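Local coordinates for protein alpha-L-rhamnosidase (Aspergillus terreus, PDB 6GSZ) that binds calcium and probably hydrolyses terminal non-reducing alpha-L-rhamnose residues of alpha-L-rhamnosides, at residues Q537-K545 and S779-R787. Sequence-based numbering, arbitrary orientation.
Sequences QLYESFGDK and SPAEPGWRR
P783 lies over one face of the Y539 ring in a CH-pi contact, its CB 3.8 Å from the ring centroid and displaced toward the rim; with CG anti to the backbone N (chi1 -178°), the tyrosine ring is brought up to the proline, its CE2 3.6 Å from P783 CG. The W785 indole instead presents its edge to the helix: CD1 meets S541 O in the ring plane at 3.1 Å, while P780 CB rests on one indole face. A water accepts from W785 NE1 and is hydrogen-bonded to S541 OG, which also accepts a bond from Q537 NE2 and is held by N482 of helix 471-484. Between the two rings, G784 N donates to E540 O (2.8 Å), nearly straight at hydrogen but approaching from above the carbonyl plane. C-H...O contacts run from P783 CA to E540 O and from G784 CA to S541 O. Both glycines have positive phi, G543 leaving the helix and G784 inside the type II turn E782-W785, and their CA atoms come within 3.9 Å. Another water donates to E540 OE1 and P780 O. Carbonyls in the last turn of helix 530-542 thus receive N-H and C-H donors from the turn, joining the catalytic-domain helices to the C-terminal beta domain.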
loop_
_atom_site.group_PDB
_atom_site.type_symbol
_atom_site.label_atom_id
_atom_site.label_comp_id
_atom_site.label_asym_id
_atom_site.label_seq_id
_atom_site.Cartn_x
_atom_site.Cartn_y
_atom_site.Cartn_z
ATOM N N GLN A 537 5.766 3.482 13.059
ATOM C CA GLN A 537 5.838 2.119 12.546
ATOM C C GLN A 537 6.802 2.011 11.350
ATOM O O GLN A 537 7.441 0.957 11.122
ATOM C CB GLN A 537 4.472 1.520 12.273
ATOM C CG GLN A 537 4.510 0.082 11.788
ATOM C CD GLN A 537 5.099 -0.870 12.813
ATOM O OE1 GLN A 537 4.539 -1.018 13.883
ATOM N NE2 GLN A 537 6.174 -1.556 12.427
ATOM N N LEU A 538 6.777 3.029 10.475
ATOM C CA LEU A 538 7.627 2.991 9.324
ATOM C C LEU A 538 9.094 2.901 9.770
ATOM O O LEU A 538 9.896 2.230 9.120
ATOM C CB LEU A 538 7.335 4.216 8.446
ATOM C CG LEU A 538 7.719 4.102 6.996
ATOM C CD1 LEU A 538 6.959 2.981 6.281
ATOM C CD2 LEU A 538 7.481 5.441 6.328
ATOM N N TYR A 539 9.434 3.681 10.812
ATOM C CA TYR A 539 10.801 3.652 11.341
ATOM C C TYR A 539 11.134 2.293 12.019
ATOM O O TYR A 539 12.189 1.728 11.724
ATOM C CB TYR A 539 10.980 4.813 12.307
ATOM C CG TYR A 539 12.372 4.896 12.867
ATOM C CD1 TYR A 539 13.429 5.164 12.026
ATOM C CD2 TYR A 539 12.662 4.700 14.200
ATOM C CE1 TYR A 539 14.742 5.240 12.466
ATOM C CE2 TYR A 539 13.957 4.837 14.679
ATOM C CZ TYR A 539 15.011 5.094 13.811
ATOM O OH TYR A 539 16.303 5.169 14.243
ATOM N N GLU A 540 10.175 1.747 12.767
ATOM C CA GLU A 540 10.365 0.426 13.354
ATOM C C GLU A 540 10.685 -0.596 12.249
ATOM O O GLU A 540 11.581 -1.453 12.382
ATOM C CB GLU A 540 9.137 -0.027 14.114
ATOM C CG GLU A 540 8.920 0.747 15.404
ATOM C CD GLU A 540 9.994 0.611 16.459
ATOM O OE1 GLU A 540 10.189 -0.534 16.928
ATOM O OE2 GLU A 540 10.640 1.653 16.751
ATOM N N SER A 541 9.973 -0.474 11.118
ATOM C CA SER A 541 10.101 -1.492 10.056
ATOM C C SER A 541 11.370 -1.297 9.206
ATOM O O SER A 541 12.022 -2.301 8.816
ATOM C CB SER A 541 8.885 -1.398 9.150
ATOM O OG SER A 541 7.721 -1.803 9.838
ATOM N N PHE A 542 11.698 -0.034 8.869
ATOM C CA PHE A 542 12.746 0.203 7.827
ATOM C C PHE A 542 13.970 0.988 8.327
ATOM O O PHE A 542 14.986 1.047 7.654
ATOM C CB PHE A 542 12.132 0.823 6.578
ATOM C CG PHE A 542 11.025 0.003 5.978
ATOM C CD1 PHE A 542 11.271 -1.202 5.349
ATOM C CD2 PHE A 542 9.726 0.427 6.100
ATOM C CE1 PHE A 542 10.234 -1.963 4.836
ATOM C CE2 PHE A 542 8.676 -0.341 5.599
ATOM C CZ PHE A 542 8.924 -1.530 4.970
ATOM N N GLY A 543 13.868 1.571 9.524
ATOM C CA GLY A 543 14.997 2.214 10.166
ATOM C C GLY A 543 15.550 3.473 9.527
ATOM O O GLY A 543 16.706 3.838 9.738
ATOM N N ASP A 544 14.750 4.162 8.694
ATOM C CA ASP A 544 15.245 5.281 7.933
ATOM C C ASP A 544 15.157 6.590 8.747
ATOM O O ASP A 544 14.055 7.131 8.909
ATOM C CB ASP A 544 14.460 5.369 6.630
ATOM C CG ASP A 544 14.994 6.446 5.719
ATOM O OD1 ASP A 544 15.643 7.376 6.188
ATOM O OD2 ASP A 544 14.633 6.399 4.519
ATOM N N LYS A 545 16.295 7.085 9.258
ATOM C CA LYS A 545 16.303 8.276 10.106
ATOM C C LYS A 545 15.932 9.538 9.307
ATOM O O LYS A 545 15.412 10.482 9.870
ATOM C CB LYS A 545 17.660 8.415 10.828
ATOM C CG LYS A 545 17.858 7.389 11.936
ATOM C CD LYS A 545 18.762 7.796 13.106
ATOM C CE LYS A 545 19.245 6.566 13.840
ATOM N NZ LYS A 545 20.045 5.693 12.951
ATOM N N SER A 779 10.056 -10.310 15.161
ATOM C CA SER A 779 9.809 -8.864 15.313
ATOM C C SER A 779 11.150 -8.159 15.317
ATOM O O SER A 779 12.179 -8.743 15.671
ATOM C CB SER A 779 9.006 -8.510 16.560
ATOM O OG SER A 779 9.739 -8.849 17.736
ATOM N N PRO A 780 11.184 -6.862 14.979
ATOM C CA PRO A 780 12.428 -6.098 15.034
ATOM C C PRO A 780 12.795 -5.721 16.471
ATOM O O PRO A 780 11.979 -5.183 17.204
ATOM C CB PRO A 780 12.142 -4.889 14.133
ATOM C CG PRO A 780 10.646 -4.680 14.275
ATOM C CD PRO A 780 10.056 -6.070 14.430
ATOM N N ALA A 781 14.036 -6.000 16.838
ATOM C CA ALA A 781 14.559 -5.601 18.149
ATOM C C ALA A 781 15.242 -4.239 18.087
ATOM O O ALA A 781 15.489 -3.629 19.105
ATOM C CB ALA A 781 15.489 -6.647 18.728
ATOM N N GLU A 782 15.561 -3.779 16.871
ATOM C CA GLU A 782 16.078 -2.455 16.590
ATOM C C GLU A 782 15.310 -1.996 15.356
ATOM O O GLU A 782 15.060 -2.820 14.463
ATOM C CB GLU A 782 17.576 -2.488 16.262
ATOM C CG GLU A 782 18.208 -1.175 15.927
ATOM C CD GLU A 782 19.680 -1.340 15.579
ATOM O OE1 GLU A 782 20.469 -1.476 16.515
ATOM O OE2 GLU A 782 20.031 -1.412 14.375
ATOM N N PRO A 783 14.934 -0.709 15.268
ATOM C CA PRO A 783 14.244 -0.233 14.064
ATOM C C PRO A 783 15.026 -0.605 12.804
ATOM O O PRO A 783 16.185 -0.297 12.713
ATOM C CB PRO A 783 14.179 1.298 14.270
ATOM C CG PRO A 783 14.177 1.458 15.754
ATOM C CD PRO A 783 15.042 0.339 16.291
ATOM N N GLY A 784 14.342 -1.243 11.832
ATOM C CA GLY A 784 14.995 -1.646 10.621
ATOM C C GLY A 784 15.525 -3.073 10.568
ATOM O O GLY A 784 16.152 -3.441 9.567
ATOM N N TRP A 785 15.368 -3.845 11.660
ATOM C CA TRP A 785 15.628 -5.289 11.691
ATOM C C TRP A 785 17.119 -5.665 11.689
ATOM O O TRP A 785 17.407 -6.839 11.477
ATOM C CB TRP A 785 14.897 -6.020 10.571
ATOM C CG TRP A 785 13.399 -6.029 10.662
ATOM C CD1 TRP A 785 12.522 -5.086 10.199
ATOM C CD2 TRP A 785 12.581 -7.111 11.117
ATOM N NE1 TRP A 785 11.239 -5.481 10.415
ATOM C CE2 TRP A 785 11.233 -6.735 10.950
ATOM C CE3 TRP A 785 12.856 -8.389 11.611
ATOM C CZ2 TRP A 785 10.174 -7.561 11.283
ATOM C CZ3 TRP A 785 11.815 -9.210 11.951
ATOM C CH2 TRP A 785 10.491 -8.812 11.762
ATOM N N ARG A 786 18.030 -4.752 12.036
ATOM C CA ARG A 786 19.427 -5.175 12.155
ATOM C C ARG A 786 19.626 -6.029 13.413
ATOM O O ARG A 786 20.617 -6.800 13.513
ATOM C CB ARG A 786 20.330 -3.945 12.240
ATOM C CG ARG A 786 21.818 -4.211 12.057
ATOM C CD ARG A 786 22.618 -2.941 12.370
ATOM N NE ARG A 786 22.514 -2.584 13.796
ATOM C CZ ARG A 786 23.376 -2.906 14.759
ATOM N NH1 ARG A 786 24.511 -3.525 14.443
ATOM N NH2 ARG A 786 23.030 -2.639 16.010
ATOM N N ARG A 787 18.691 -5.897 14.365
ATOM C CA ARG A 787 18.611 -6.801 15.496
ATOM C C ARG A 787 17.190 -7.358 15.502
ATOM O O ARG A 787 16.237 -6.605 15.176
ATOM C CB ARG A 787 18.855 -6.076 16.832
ATOM C CG ARG A 787 20.241 -5.482 16.971
ATOM C CD ARG A 787 21.170 -6.669 17.181
ATOM N NE ARG A 787 22.581 -6.321 17.366
ATOM C CZ ARG A 787 23.470 -6.288 16.386
ATOM N NH1 ARG A 787 23.062 -6.491 15.142
ATOM N NH2 ARG A 787 24.741 -6.021 16.662
HETATM O O HOH W 1 12.444 -1.973 17.659
HETATM O O HOH W 2 8.422 -4.665 9.192
#